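Local atomic coordinates of sialidase B (PDB entry 4XJZ), a protein that hydrolyses the glycosidic linkages that hold terminal sialic acid residues in oligosaccharides, glycoproteins and glycolipids. Residues Ser222-Tyr227 with Phe287-Ile292; Ala203-Ile208 with Gly228-Ser233; Gly51-Lys56 with Gly151-Glu156. The protein carries 1 engineered substitution. All coordinates share one frame; numbering follows the deposited sequence.

Overall arrangement
From the N terminus, interaction 3 comes first and closes before the others open: residues 51-56 meet 151-156 inside the N-terminal domain, bringing the end of strand 46-53 to the small hairpin 153-160. Its centre lies about 40 Å from that of interaction 2 and about 47 Å from that of interaction 1. The other two share the catalytic domain and cross along the chain. Residues 203-208 wait for 228-233, but 222-227 comes in between and closes its own, longer loop on 287-292. Interaction 2 joins a strand to a loop beside the same sheet; interaction 1 ties that sheet to the next. The two touch through the R226-D232 salt bridge.

Interaction 1 of 3, residues Ser222-Tyr227 with Phe287-Ile292; sequences SIDARY and FIDSSI. With DMS (dimethyl sulfoxide), chain G.
D224 turns its carboxylate toward the facing strand, and its OD1 is gripped twice: by the backbone N-H of D289, 3.1 Å from D289 N to D224 OD1 on the syn lone pair at 152°, and by a water that also accepts from the N of S290. The other oxygen serves its own strand. R226 meets D224 OD2 side-on with two nitrogens, NE on the anti lone pair and NH2 from above the carboxylate plane, the latter 2.9 Å from R226 NH2 to D224 OD2. With its chain extended from CG to NE, the arginine brings its guanidinium alongside the acid, and NH1 goes on to D232.

The strands run antiparallel, 169° apart and 6.6 Å between axes, yet they belong to different sheets, neighbouring blades of the six-bladed propeller of this sialidase family. Within these segments the link is made by side chains, one backbone N-H and a water, with no backbone-to-backbone ladder.

I288 lies across the acid and the arginine, with CD1 3.4 Å from R226 NH2, coming at the guanidinium obliquely. A dimethyl sulfoxide, probably from the crystallisation liquor, sits at the guanidinium edge and accepts a bond from NH2; D289 OD1 lies 2.6 Å from the DMS O.

Farther along, S222 OG and S290 OG are hydrogen-bonded at 2.7 Å. Each hydroxyl stands between its own backbone N and carbonyl carbon, which points the two across the gap at one another. T210 OG1 is a further partner of S222 OG, and CG2 of I292 packs against S222 OG.

Interaction 2 of 3, residues Ala203-Ile208 with Gly228-Ser233; sequences ANYFRI and GGTHDS
G229 slides its backbone over one face of the Y205 ring: its CA stands 3.8 Å from the ring centroid, 29° off the normal, in a CH-pi contact, with the closest approach at 3.4 Å from G229 CA to Y205 CD2. The peptide N of T230 follows over the same face. The chain passes through a positive phi (71°) at G229, a backbone shape that glycine adopts easily, and its CA lies over the ring. The ring itself is fixed at the far end, where Y205 OH bonds to the N of W270.

T230 comes next and makes contacts on several sides. Its CG2 rests 3.9 Å from Y205 CB, the two side chains crossing at about a right angle, while OG1 accepts a bond from the N of H642. Its carbonyl oxygen faces R207, T230 O lying 2.9 Å from R207 NH1, and also takes a hydrogen bond from R226 NH1.

R207 belongs to the (F/Y)RIP signature of bacterial sialidases and, by similarity, binds substrate together with R519 and R581; the probable nucleophile Y615 is about 5 Å away, side chain to side chain. The R207 chain is bent at chi2 (-77°) and again at chi3, bringing NH1 close to the T230 carbonyl, and E631 holds NE in a salt bridge.

Past H231, the loop presents D232, the proton acceptor by similarity. Its carboxylate does not meet R207 directly: R207 NH2 is 4.2 Å from D232 OD2, which lies well out of the guanidinium plane. A water at the guanidinium edge bridges instead, accepting from R207 NH1 at 3.0 Å and donating to D232 OD2 at 2.7 Å. R226 NH1 supplies the direct salt bridge to OD2.

Interaction 3 of 3, residues Gly51-Lys56 with Gly151-Glu156; sequences GLSNSK and GAVNRE. With PO4 (phosphate ion), chain B.
Strands 51-53 and 153-155 run nearly side by side in the same direction, 22° apart with 6.2 Å between their axes, but no direct backbone hydrogen bond joins them. The gap is spanned by side chains and waters. S53 makes the main link: with OG between its own backbone N and carbonyl carbon, it reaches across and donates to the carbonyl of N154, 2.5 Å from S53 OG to N154 O, in the carbonyl plane and on a lone pair, with a C=O...donor angle of 136°. The same OG accepts from a water that takes the N-H of N154, so both polar ends of this residue's backbone are tied to one serine.

Apolar contact lies beside the bond. V153 puts CG1 3.9 Å from S53 CB and CG2 4.2 Å from the bare CA of G51.

N154 holds CG anti to its own N (chi1 -176°), carrying its amide alongside S55, with N154 OD1 only 3.2 Å from S55 CB. Where the segments turn, S55 O receives a CA-H...O contact from E156, and a second water donates to the carbonyls of N54 and K56 while accepting from E156 N. The turn at N54 is an Asx turn, its OD1 taking the N-H of K56 at 2.9 Å. E156 itself reaches back to G58 through OE2.

R155 turns away from 51-56 and grips a phosphate ion, probably from the crystallisation liquor, end-on: NH1 to O1 at 2.7 Å and NH2 to O4, with R79 also bound to the ion. Far from the annotated sites, the contact fastens the end of strand 46-53 to the 153-160 hairpin at the margin of a concanavalin-like beta-sandwich, the fold of N-terminal lectin-like domains in such sialidases.

Interaction 1 of 3, residues Ser222-Tyr227 with Phe287-Ile292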
ATOM      1  N   SER A 222       0.997  -4.264  10.038  1.00 12.24           N
ATOM      2  CA  SER A 222       0.499  -5.261   9.092  1.00 11.85           C
ATOM      3  C   SER A 222       0.262  -4.601   7.740  1.00 12.73           C
ATOM      4  O   SER A 222       0.224  -3.371   7.629  1.00 13.18           O
ATOM      5  CB  SER A 222      -0.744  -6.007   9.617  1.00 13.59           C
ATOM      6  OG  SER A 222      -1.898  -5.182   9.720  1.00 15.23           O
ATOM      7  N   ILE A 223       0.138  -5.425   6.708  1.00 12.72           N
ATOM      8  CA  ILE A 223       0.070  -4.914   5.336  1.00 10.89           C
ATOM      9  C   ILE A 223      -0.537  -5.998   4.444  1.00 13.27           C
ATOM     10  O   ILE A 223      -0.463  -7.189   4.743  1.00 10.99           O
ATOM     11  CB  ILE A 223       1.484  -4.562   4.819  1.00 10.94           C
ATOM     12  CG1 ILE A 223       1.445  -3.652   3.585  1.00 13.48           C
ATOM     13  CG2 ILE A 223       2.267  -5.803   4.477  1.00 13.04           C
ATOM     14  CD1 ILE A 223       1.511  -2.222   3.901  1.00 17.24           C
ATOM     15  N   ASP A 224      -1.144  -5.573   3.336  1.00 12.60           N
ATOM     16  CA  ASP A 224      -1.470  -6.488   2.252  1.00 14.18           C
ATOM     17  C   ASP A 224      -0.207  -6.701   1.424  1.00 12.75           C
ATOM     18  O   ASP A 224       0.328  -5.745   0.842  1.00 11.87           O
ATOM     19  CB  ASP A 224      -2.500  -5.867   1.289  1.00 11.76           C
ATOM     20  CG  ASP A 224      -3.938  -5.946   1.765  1.00 15.33           C
ATOM     21  OD1 ASP A 224      -4.229  -5.991   2.976  1.00 17.04           O
ATOM     22  OD2 ASP A 224      -4.817  -5.918   0.875  1.00 15.80           O
ATOM     23  N   ALA A 225       0.279  -7.939   1.379  1.00 11.83           N
ATOM     24  CA  ALA A 225       1.346  -8.305   0.446  1.00 12.43           C
ATOM     25  C   ALA A 225       0.651  -8.735  -0.837  1.00 11.74           C
ATOM     26  O   ALA A 225       0.063  -9.818  -0.899  1.00 12.21           O
ATOM     27  CB  ALA A 225       2.195  -9.447   1.024  1.00 12.30           C
ATOM     28  N   ARG A 226       0.680  -7.855  -1.845  1.00 12.25           N
ATOM     29  CA  ARG A 226      -0.096  -8.051  -3.075  1.00 11.25           C
ATOM     30  C   ARG A 226       0.806  -8.536  -4.206  1.00 11.64           C
ATOM     31  O   ARG A 226       1.814  -7.884  -4.539  1.00 12.80           O
ATOM     32  CB  ARG A 226      -0.831  -6.764  -3.453  1.00 14.53           C
ATOM     33  CG  ARG A 226      -1.762  -6.253  -2.350  1.00 14.60           C
ATOM     34  CD  ARG A 226      -2.889  -5.421  -2.930  1.00 14.43           C
ATOM     35  NE  ARG A 226      -3.883  -5.089  -1.917  1.00 12.22           N
ATOM     36  CZ  ARG A 226      -4.943  -4.319  -2.130  1.00 13.92           C
ATOM     37  NH1 ARG A 226      -5.142  -3.791  -3.325  1.00 14.63           N
ATOM     38  NH2 ARG A 226      -5.805  -4.089  -1.154  1.00 14.32           N
ATOM     39  N   TYR A 227       0.441  -9.681  -4.780  1.00 13.35           N
ATOM     40  CA  TYR A 227       1.317 -10.367  -5.735  1.00 14.02           C
ATOM     41  C   TYR A 227       1.015 -10.029  -7.189  1.00 15.73           C
ATOM     42  O   TYR A 227       1.935  -9.840  -7.982  1.00 14.34           O
ATOM     43  CB  TYR A 227       1.304 -11.891  -5.494  1.00 15.36           C
ATOM     44  CG  TYR A 227       1.873 -12.258  -4.139  1.00 13.64           C
ATOM     45  CD1 TYR A 227       3.212 -12.575  -4.000  1.00 14.86           C
ATOM     46  CD2 TYR A 227       1.077 -12.255  -3.008  1.00 12.58           C
ATOM     47  CE1 TYR A 227       3.744 -12.896  -2.761  1.00 15.16           C
ATOM     48  CE2 TYR A 227       1.600 -12.554  -1.769  1.00 13.38           C
ATOM     49  CZ  TYR A 227       2.926 -12.882  -1.654  1.00 16.13           C
ATOM     50  OH  TYR A 227       3.448 -13.181  -0.405  1.00 14.75           O
ATOM     51  N   PHE A 287      -6.438 -12.696   0.977  1.00 13.55           N
ATOM     52  CA  PHE A 287      -6.844 -11.909   2.138  1.00 13.60           C
ATOM     53  C   PHE A 287      -6.712 -10.446   1.761  1.00 15.59           C
ATOM     54  O   PHE A 287      -5.944 -10.106   0.868  1.00 17.57           O
ATOM     55  CB  PHE A 287      -5.931 -12.198   3.329  1.00 13.74           C
ATOM     56  CG  PHE A 287      -5.938 -13.629   3.754  1.00 14.55           C
ATOM     57  CD1 PHE A 287      -6.876 -14.090   4.664  1.00 14.37           C
ATOM     58  CD2 PHE A 287      -4.995 -14.518   3.251  1.00 14.47           C
ATOM     59  CE1 PHE A 287      -6.886 -15.418   5.064  1.00 16.35           C
ATOM     60  CE2 PHE A 287      -4.996 -15.840   3.642  1.00 14.95           C
ATOM     61  CZ  PHE A 287      -5.933 -16.294   4.556  1.00 14.07           C
ATOM     62  N   ILE A 288      -7.455  -9.568   2.420  1.00 13.45           N
ATOM     63  CA  ILE A 288      -7.413  -8.153   2.053  1.00 13.27           C
ATOM     64  C   ILE A 288      -7.945  -7.314   3.209  1.00 14.31           C
ATOM     65  O   ILE A 288      -8.949  -7.682   3.828  1.00 16.65           O
ATOM     66  CB  ILE A 288      -8.178  -7.892   0.703  1.00 15.28           C
ATOM     67  CG1 ILE A 288      -8.196  -6.401   0.346  1.00 14.41           C
ATOM     68  CG2 ILE A 288      -9.590  -8.480   0.739  1.00 18.14           C
ATOM     69  CD1 ILE A 288      -8.557  -6.128  -1.146  1.00 14.71           C
ATOM     70  N   ASP A 289      -7.230  -6.225   3.511  1.00 13.59           N
ATOM     71  CA  ASP A 289      -7.640  -5.228   4.506  1.00 14.46           C
ATOM     72  C   ASP A 289      -7.548  -5.790   5.914  1.00 15.13           C
ATOM     73  O   ASP A 289      -8.494  -6.396   6.423  1.00 19.32           O
ATOM     74  CB  ASP A 289      -9.059  -4.710   4.238  1.00 13.55           C
ATOM     75  CG  ASP A 289      -9.151  -3.882   2.986  1.00 14.30           C
ATOM     76  OD1 ASP A 289      -8.108  -3.610   2.355  1.00 15.21           O
ATOM     77  OD2 ASP A 289     -10.287  -3.504   2.637  1.00 16.91           O
ATOM     78  N   SER A 290      -6.400  -5.581   6.541  1.00 14.75           N
ATOM     79  CA  SER A 290      -6.181  -6.076   7.898  1.00 12.16           C
ATOM     80  C   SER A 290      -6.310  -4.986   8.956  1.00 11.25           C
ATOM     81  O   SER A 290      -6.223  -3.785   8.670  1.00 13.44           O
ATOM     82  CB  SER A 290      -4.818  -6.764   8.020  1.00 12.89           C
ATOM     83  OG  SER A 290      -3.742  -5.857   7.828  1.00 14.16           O
ATOM     84  N   SER A 291      -6.517  -5.421  10.200  1.00 12.82           N
ATOM     85  CA  SER A 291      -6.642  -4.514  11.344  1.00 12.62           C
ATOM     86  C   SER A 291      -6.128  -5.237  12.579  1.00 12.75           C
ATOM     87  O   SER A 291      -6.320  -6.450  12.716  1.00 13.96           O
ATOM     88  CB  SER A 291      -8.099  -4.092  11.556  1.00 15.33           C
ATOM     89  OG  SER A 291      -8.183  -3.019  12.474  1.00 18.45           O
ATOM     90  N   ILE A 292      -5.477  -4.493  13.471  1.00 13.47           N
ATOM     91  CA  ILE A 292      -4.836  -5.097  14.641  1.00 12.52           C
ATOM     92  C   ILE A 292      -5.263  -4.438  15.952  1.00 14.33           C
ATOM     93  O   ILE A 292      -5.548  -3.244  16.008  1.00 13.74           O
ATOM     94  CB  ILE A 292      -3.300  -5.093  14.491  1.00 16.35           C
ATOM     95  CG1 ILE A 292      -2.759  -3.706  14.187  1.00 16.96           C
ATOM     96  CG2 ILE A 292      -2.873  -6.010  13.361  1.00 18.68           C
ATOM     97  CD1 ILE A 292      -1.264  -3.747  13.770  1.00 19.36           C
TER
HETATM   98  S   DMS G 706      -8.995  -1.329  -0.047  1.00 22.37           S
HETATM   99  O   DMS G 706      -8.282  -2.651  -0.101  1.00 20.11           O
HETATM  100  C1  DMS G 706      -8.299  -0.292  -1.365  1.00 20.93           C
HETATM  101  C2  DMS G 706     -10.655  -1.554  -0.732  1.00 23.29           C
HETATM  102  O   HOH W   1      -3.765  -4.748   5.362  1.00 16.65           O

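Interaction 2 of 3, residues Ala203-Ile208 with Gly228-Ser233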
ATOM      1  N   ALA A 203       6.295 -10.632  -2.384  1.00 13.47           N
ATOM      2  CA  ALA A 203       5.314  -9.829  -3.114  1.00 12.20           C
ATOM      3  C   ALA A 203       5.997  -8.587  -3.649  1.00 13.07           C
ATOM      4  O   ALA A 203       6.773  -7.943  -2.950  1.00 15.06           O
ATOM      5  CB  ALA A 203       4.163  -9.445  -2.202  1.00 15.80           C
ATOM      6  N   ASN A 204       5.699  -8.218  -4.891  1.00 12.24           N
ATOM      7  CA  ASN A 204       6.345  -7.050  -5.457  1.00 12.79           C
ATOM      8  C   ASN A 204       5.608  -5.753  -5.143  1.00 11.59           C
ATOM      9  O   ASN A 204       6.116  -4.671  -5.424  1.00 14.19           O
ATOM     10  CB  ASN A 204       6.512  -7.205  -6.969  1.00 11.08           C
ATOM     11  CG  ASN A 204       7.607  -6.298  -7.539  1.00 16.15           C
ATOM     12  OD1 ASN A 204       8.565  -5.928  -6.855  1.00 16.57           O
ATOM     13  ND2 ASN A 204       7.465  -5.937  -8.810  1.00 15.17           N
ATOM     14  N   TYR A 205       4.417  -5.883  -4.543  1.00 11.98           N
ATOM     15  CA  TYR A 205       3.535  -4.742  -4.253  1.00 12.09           C
ATOM     16  C   TYR A 205       2.985  -4.845  -2.847  1.00 11.65           C
ATOM     17  O   TYR A 205       2.807  -5.945  -2.328  1.00 10.96           O
ATOM     18  CB  TYR A 205       2.381  -4.679  -5.276  1.00 12.51           C
ATOM     19  CG  TYR A 205       2.940  -4.755  -6.669  1.00 14.81           C
ATOM     20  CD1 TYR A 205       3.490  -3.631  -7.271  1.00 13.74           C
ATOM     21  CD2 TYR A 205       3.028  -5.975  -7.330  1.00 14.20           C
ATOM     22  CE1 TYR A 205       4.078  -3.717  -8.523  1.00 14.51           C
ATOM     23  CE2 TYR A 205       3.602  -6.067  -8.593  1.00 14.90           C
ATOM     24  CZ  TYR A 205       4.118  -4.931  -9.174  1.00 14.49           C
ATOM     25  OH  TYR A 205       4.707  -4.993 -10.412  1.00 14.68           O
ATOM     26  N   PHE A 206       2.721  -3.686  -2.246  1.00 12.84           N
ATOM     27  CA  PHE A 206       2.175  -3.608  -0.894  1.00 10.90           C
ATOM     28  C   PHE A 206       1.104  -2.542  -0.851  1.00 13.88           C
ATOM     29  O   PHE A 206       1.206  -1.508  -1.533  1.00 12.87           O
ATOM     30  CB  PHE A 206       3.286  -3.312   0.120  1.00 14.38           C
ATOM     31  CG  PHE A 206       4.317  -4.398   0.189  1.00 12.98           C
ATOM     32  CD1 PHE A 206       4.081  -5.547   0.930  1.00 12.12           C
ATOM     33  CD2 PHE A 206       5.496  -4.302  -0.540  1.00 11.51           C
ATOM     34  CE1 PHE A 206       5.016  -6.581   0.966  1.00 14.32           C
ATOM     35  CE2 PHE A 206       6.429  -5.329  -0.519  1.00 14.62           C
ATOM     36  CZ  PHE A 206       6.190  -6.468   0.233  1.00 13.69           C
ATOM     37  N   ARG A 207       0.063  -2.806  -0.064  1.00 13.25           N
ATOM     38  CA  ARG A 207      -1.053  -1.876   0.077  1.00 12.43           C
ATOM     39  C   ARG A 207      -1.616  -2.025   1.462  1.00 13.76           C
ATOM     40  O   ARG A 207      -1.437  -3.067   2.109  1.00 12.33           O
ATOM     41  CB  ARG A 207      -2.175  -2.213  -0.908  1.00 12.51           C
ATOM     42  CG  ARG A 207      -1.851  -2.003  -2.357  1.00 17.64           C
ATOM     43  CD  ARG A 207      -1.913  -0.547  -2.689  1.00 17.68           C
ATOM     44  NE  ARG A 207      -3.226   0.074  -2.442  1.00 17.07           N
ATOM     45  CZ  ARG A 207      -4.249   0.026  -3.285  1.00 24.40           C
ATOM     46  NH1 ARG A 207      -4.134  -0.650  -4.417  1.00 23.49           N
ATOM     47  NH2 ARG A 207      -5.400   0.632  -2.997  1.00 24.22           N
ATOM     48  N   ILE A 208      -2.327  -0.990   1.895  1.00 12.53           N
ATOM     49  CA  ILE A 208      -3.153  -1.029   3.111  1.00 11.64           C
ATOM     50  C   ILE A 208      -2.347  -1.203   4.400  1.00 12.40           C
ATOM     51  O   ILE A 208      -2.483  -2.212   5.106  1.00 12.84           O
ATOM     52  CB  ILE A 208      -4.282  -2.102   3.022  1.00 12.73           C
ATOM     53  CG1 ILE A 208      -4.845  -2.264   1.591  1.00 13.73           C
ATOM     54  CG2 ILE A 208      -5.409  -1.783   3.992  1.00 14.55           C
ATOM     55  CD1 ILE A 208      -5.441  -0.982   0.984  1.00 13.83           C
ATOM     56  N   GLY A 228      -0.265  -9.968  -7.544  1.00 15.23           N
ATOM     57  CA  GLY A 228      -0.653  -9.688  -8.922  1.00 17.22           C
ATOM     58  C   GLY A 228      -0.848  -8.203  -9.177  1.00 12.59           C
ATOM     59  O   GLY A 228      -1.959  -7.755  -9.500  1.00 15.09           O
ATOM     60  N   GLY A 229       0.227  -7.430  -9.047  1.00 13.21           N
ATOM     61  CA  GLY A 229       0.124  -5.981  -9.117  1.00 13.20           C
ATOM     62  C   GLY A 229      -0.576  -5.443  -7.878  1.00 14.41           C
ATOM     63  O   GLY A 229      -0.738  -6.167  -6.883  1.00 12.71           O
ATOM     64  N   THR A 230      -1.016  -4.186  -7.935  1.00 12.30           N
ATOM     65  CA  THR A 230      -1.624  -3.524  -6.777  1.00 13.04           C
ATOM     66  C   THR A 230      -3.145  -3.737  -6.689  1.00 14.36           C
ATOM     67  O   THR A 230      -3.781  -3.229  -5.766  1.00 15.87           O
ATOM     68  CB  THR A 230      -1.318  -2.013  -6.752  1.00 12.96           C
ATOM     69  OG1 THR A 230      -1.627  -1.457  -8.040  1.00 11.68           O
ATOM     70  CG2 THR A 230       0.140  -1.762  -6.443  1.00 12.89           C
ATOM     71  N   HIS A 231      -3.709  -4.496  -7.628  1.00 12.54           N
ATOM     72  CA  HIS A 231      -5.156  -4.707  -7.688  1.00 13.19           C
ATOM     73  C   HIS A 231      -5.754  -5.221  -6.383  1.00 14.45           C
ATOM     74  O   HIS A 231      -5.147  -6.071  -5.716  1.00 14.56           O
ATOM     75  CB  HIS A 231      -5.511  -5.722  -8.782  1.00 12.30           C
ATOM     76  CG  HIS A 231      -5.195  -5.280 -10.184  1.00 12.33           C
ATOM     77  ND1 HIS A 231      -5.566  -4.046 -10.691  1.00 14.11           N
ATOM     78  CD2 HIS A 231      -4.580  -5.933 -11.195  1.00 15.96           C
ATOM     79  CE1 HIS A 231      -5.177  -3.963 -11.951  1.00 15.25           C
ATOM     80  NE2 HIS A 231      -4.578  -5.090 -12.287  1.00 13.11           N
ATOM     81  N   ASP A 232      -6.951  -4.742  -6.034  1.00 14.18           N
ATOM     82  CA  ASP A 232      -7.722  -5.369  -4.957  1.00 13.68           C
ATOM     83  C   ASP A 232      -8.124  -6.777  -5.415  1.00 15.91           C
ATOM     84  O   ASP A 232      -8.055  -7.104  -6.609  1.00 17.06           O
ATOM     85  CB  ASP A 232      -9.025  -4.603  -4.659  1.00 15.68           C
ATOM     86  CG  ASP A 232      -8.817  -3.175  -4.152  1.00 16.33           C
ATOM     87  OD1 ASP A 232      -9.833  -2.438  -4.107  1.00 19.51           O
ATOM     88  OD2 ASP A 232      -7.694  -2.759  -3.799  1.00 16.49           O
ATOM     89  N   SER A 233      -8.569  -7.616  -4.484  1.00 14.68           N
ATOM     90  CA  SER A 233      -9.130  -8.917  -4.842  1.00 12.01           C
ATOM     91  C   SER A 233     -10.236  -8.727  -5.869  1.00 12.55           C
ATOM     92  O   SER A 233     -10.937  -7.710  -5.801  1.00 17.38           O
ATOM     93  CB  SER A 233      -9.713  -9.586  -3.610  1.00 15.54           C
ATOM     94  OG  SER A 233      -8.726  -9.653  -2.605  1.00 16.63           O
TER
HETATM   95  O   HOH W   2      -6.931  -0.691  -5.389  1.00 25.08           O

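Interaction 3 of 3, residues Gly51-Lys56 with Gly151-Glu156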
ATOM      1  N   GLY A  51      20.125  17.666 -19.400  1.00 20.15           N
ATOM      2  CA  GLY A  51      19.928  17.464 -20.821  1.00 22.15           C
ATOM      3  C   GLY A  51      21.241  17.335 -21.575  1.00 21.13           C
ATOM      4  O   GLY A  51      22.226  17.996 -21.253  1.00 23.03           O
ATOM      5  N   LEU A  52      21.253  16.448 -22.565  1.00 19.58           N
ATOM      6  CA  LEU A  52      22.328  16.382 -23.550  1.00 19.33           C
ATOM      7  C   LEU A  52      21.632  16.491 -24.885  1.00 23.08           C
ATOM      8  O   LEU A  52      20.787  15.662 -25.206  1.00 23.86           O
ATOM      9  CB  LEU A  52      23.049  15.043 -23.485  1.00 24.68           C
ATOM     10  CG  LEU A  52      23.894  14.728 -22.258  1.00 26.82           C
ATOM     11  CD1 LEU A  52      24.372  13.288 -22.317  1.00 27.78           C
ATOM     12  CD2 LEU A  52      25.085  15.668 -22.189  1.00 28.37           C
ATOM     13  N   SER A  53      21.957  17.512 -25.669  1.00 24.40           N
ATOM     14  CA  SER A  53      21.182  17.730 -26.879  1.00 24.57           C
ATOM     15  C   SER A  53      22.002  18.212 -28.057  1.00 24.16           C
ATOM     16  O   SER A  53      23.081  18.785 -27.903  1.00 21.98           O
ATOM     17  CB  SER A  53      20.052  18.729 -26.624  1.00 23.12           C
ATOM     18  OG  SER A  53      20.560  20.039 -26.437  1.00 25.10           O
ATOM     19  N   ASN A  54      21.473  17.945 -29.242  1.00 24.29           N
ATOM     20  CA  ASN A  54      21.893  18.661 -30.428  1.00 26.77           C
ATOM     21  C   ASN A  54      21.034  19.923 -30.477  1.00 24.64           C
ATOM     22  O   ASN A  54      19.817  19.847 -30.641  1.00 22.42           O
ATOM     23  CB  ASN A  54      21.677  17.784 -31.660  1.00 26.74           C
ATOM     24  CG  ASN A  54      22.119  18.454 -32.937  1.00 29.99           C
ATOM     25  OD1 ASN A  54      22.096  19.673 -33.041  1.00 28.53           O
ATOM     26  ND2 ASN A  54      22.512  17.656 -33.922  1.00 28.12           N
ATOM     27  N   SER A  55      21.665  21.086 -30.312  1.00 26.83           N
ATOM     28  CA  SER A  55      20.921  22.339 -30.207  1.00 25.35           C
ATOM     29  C   SER A  55      20.696  23.010 -31.560  1.00 27.94           C
ATOM     30  O   SER A  55      20.130  24.097 -31.620  1.00 26.14           O
ATOM     31  CB  SER A  55      21.645  23.313 -29.277  1.00 29.77           C
ATOM     32  OG  SER A  55      22.940  23.622 -29.757  1.00 36.28           O
ATOM     33  N   LYS A  56      21.127  22.357 -32.634  1.00 28.07           N
ATOM     34  CA  LYS A  56      21.096  22.965 -33.964  1.00 30.19           C
ATOM     35  C   LYS A  56      19.725  22.885 -34.640  1.00 29.13           C
ATOM     36  O   LYS A  56      18.945  21.963 -34.394  1.00 31.80           O
ATOM     37  CB  LYS A  56      22.186  22.346 -34.849  1.00 28.25           C
ATOM     38  CG  LYS A  56      23.605  22.776 -34.468  1.00 32.34           C
ATOM     39  CD  LYS A  56      24.679  21.784 -34.933  1.00 38.85           C
ATOM     40  CE  LYS A  56      24.750  20.576 -34.000  1.00 37.83           C
ATOM     41  NZ  LYS A  56      26.012  19.785 -34.065  1.00 36.19           N
ATOM     42  N   GLY A 151      18.908  21.929 -15.902  1.00 22.95           N
ATOM     43  CA  GLY A 151      17.708  22.721 -15.688  1.00 21.78           C
ATOM     44  C   GLY A 151      16.921  23.099 -16.932  1.00 21.77           C
ATOM     45  O   GLY A 151      16.037  23.951 -16.860  1.00 22.62           O
ATOM     46  N   ALA A 152      17.257  22.475 -18.062  1.00 21.81           N
ATOM     47  CA  ALA A 152      16.501  22.583 -19.308  1.00 23.13           C
ATOM     48  C   ALA A 152      17.103  21.627 -20.325  1.00 21.24           C
ATOM     49  O   ALA A 152      18.117  20.994 -20.055  1.00 21.49           O
ATOM     50  CB  ALA A 152      16.537  24.011 -19.857  1.00 24.36           C
ATOM     51  N   VAL A 153      16.472  21.525 -21.490  1.00 21.93           N
ATOM     52  CA  VAL A 153      17.087  20.887 -22.648  1.00 18.77           C
ATOM     53  C   VAL A 153      17.133  21.961 -23.731  1.00 20.03           C
ATOM     54  O   VAL A 153      16.117  22.594 -24.002  1.00 21.25           O
ATOM     55  CB  VAL A 153      16.248  19.701 -23.177  1.00 22.08           C
ATOM     56  CG1 VAL A 153      16.874  19.124 -24.436  1.00 22.91           C
ATOM     57  CG2 VAL A 153      16.097  18.615 -22.104  1.00 21.31           C
ATOM     58  N   ASN A 154      18.306  22.177 -24.320  1.00 22.62           N
ATOM     59  CA  ASN A 154      18.444  23.136 -25.416  1.00 22.11           C
ATOM     60  C   ASN A 154      18.030  22.488 -26.719  1.00 21.04           C
ATOM     61  O   ASN A 154      18.737  21.621 -27.233  1.00 22.79           O
ATOM     62  CB  ASN A 154      19.895  23.624 -25.503  1.00 23.68           C
ATOM     63  CG  ASN A 154      20.097  24.697 -26.563  1.00 28.07           C
ATOM     64  OD1 ASN A 154      19.383  24.744 -27.561  1.00 26.36           O
ATOM     65  ND2 ASN A 154      21.088  25.556 -26.353  1.00 32.47           N
ATOM     66  N   ARG A 155      16.895  22.922 -27.260  1.00 23.71           N
ATOM     67  CA  ARG A 155      16.443  22.458 -28.567  1.00 23.24           C
ATOM     68  C   ARG A 155      16.328  23.650 -29.511  1.00 21.54           C
ATOM     69  O   ARG A 155      15.598  24.604 -29.231  1.00 25.39           O
ATOM     70  CB  ARG A 155      15.098  21.735 -28.461  1.00 22.76           C
ATOM     71  CG  ARG A 155      15.051  20.632 -27.394  1.00 23.36           C
ATOM     72  CD  ARG A 155      13.630  20.128 -27.206  1.00 24.14           C
ATOM     73  NE  ARG A 155      13.213  19.241 -28.292  1.00 23.84           N
ATOM     74  CZ  ARG A 155      11.958  18.850 -28.496  1.00 26.33           C
ATOM     75  NH1 ARG A 155      10.988  19.280 -27.700  1.00 29.96           N
ATOM     76  NH2 ARG A 155      11.666  18.040 -29.507  1.00 24.55           N
ATOM     77  N   GLU A 156      17.058  23.587 -30.623  1.00 22.89           N
ATOM     78  CA  GLU A 156      17.060  24.664 -31.618  1.00 26.85           C
ATOM     79  C   GLU A 156      17.327  26.033 -30.980  1.00 26.46           C
ATOM     80  O   GLU A 156      16.732  27.043 -31.358  1.00 25.58           O
ATOM     81  CB  GLU A 156      15.761  24.647 -32.444  1.00 27.53           C
ATOM     82  CG  GLU A 156      15.521  23.302 -33.156  1.00 28.47           C
ATOM     83  CD  GLU A 156      14.390  23.332 -34.180  1.00 28.93           C
ATOM     84  OE1 GLU A 156      13.242  23.670 -33.824  1.00 29.92           O
ATOM     85  OE2 GLU A 156      14.659  23.001 -35.351  1.00 30.62           O
TER
HETATM   86  P   PO4 B 701       8.478  16.855 -28.445  1.00 27.62           P
HETATM   87  O1  PO4 B 701       8.481  18.361 -28.303  1.00 31.02           O
HETATM   88  O2  PO4 B 701       7.093  16.410 -28.841  1.00 28.25           O
HETATM   89  O3  PO4 B 701       8.878  16.234 -27.113  1.00 27.32           O
HETATM   90  O4  PO4 B 701       9.429  16.422 -29.531  1.00 29.30           O
HETATM   91  O   HOH W   3      20.385  20.456 -23.645  1.00 23.10           O
HETATM   92  O   HOH W   4      17.859  21.211 -31.826  1.00 24.64           O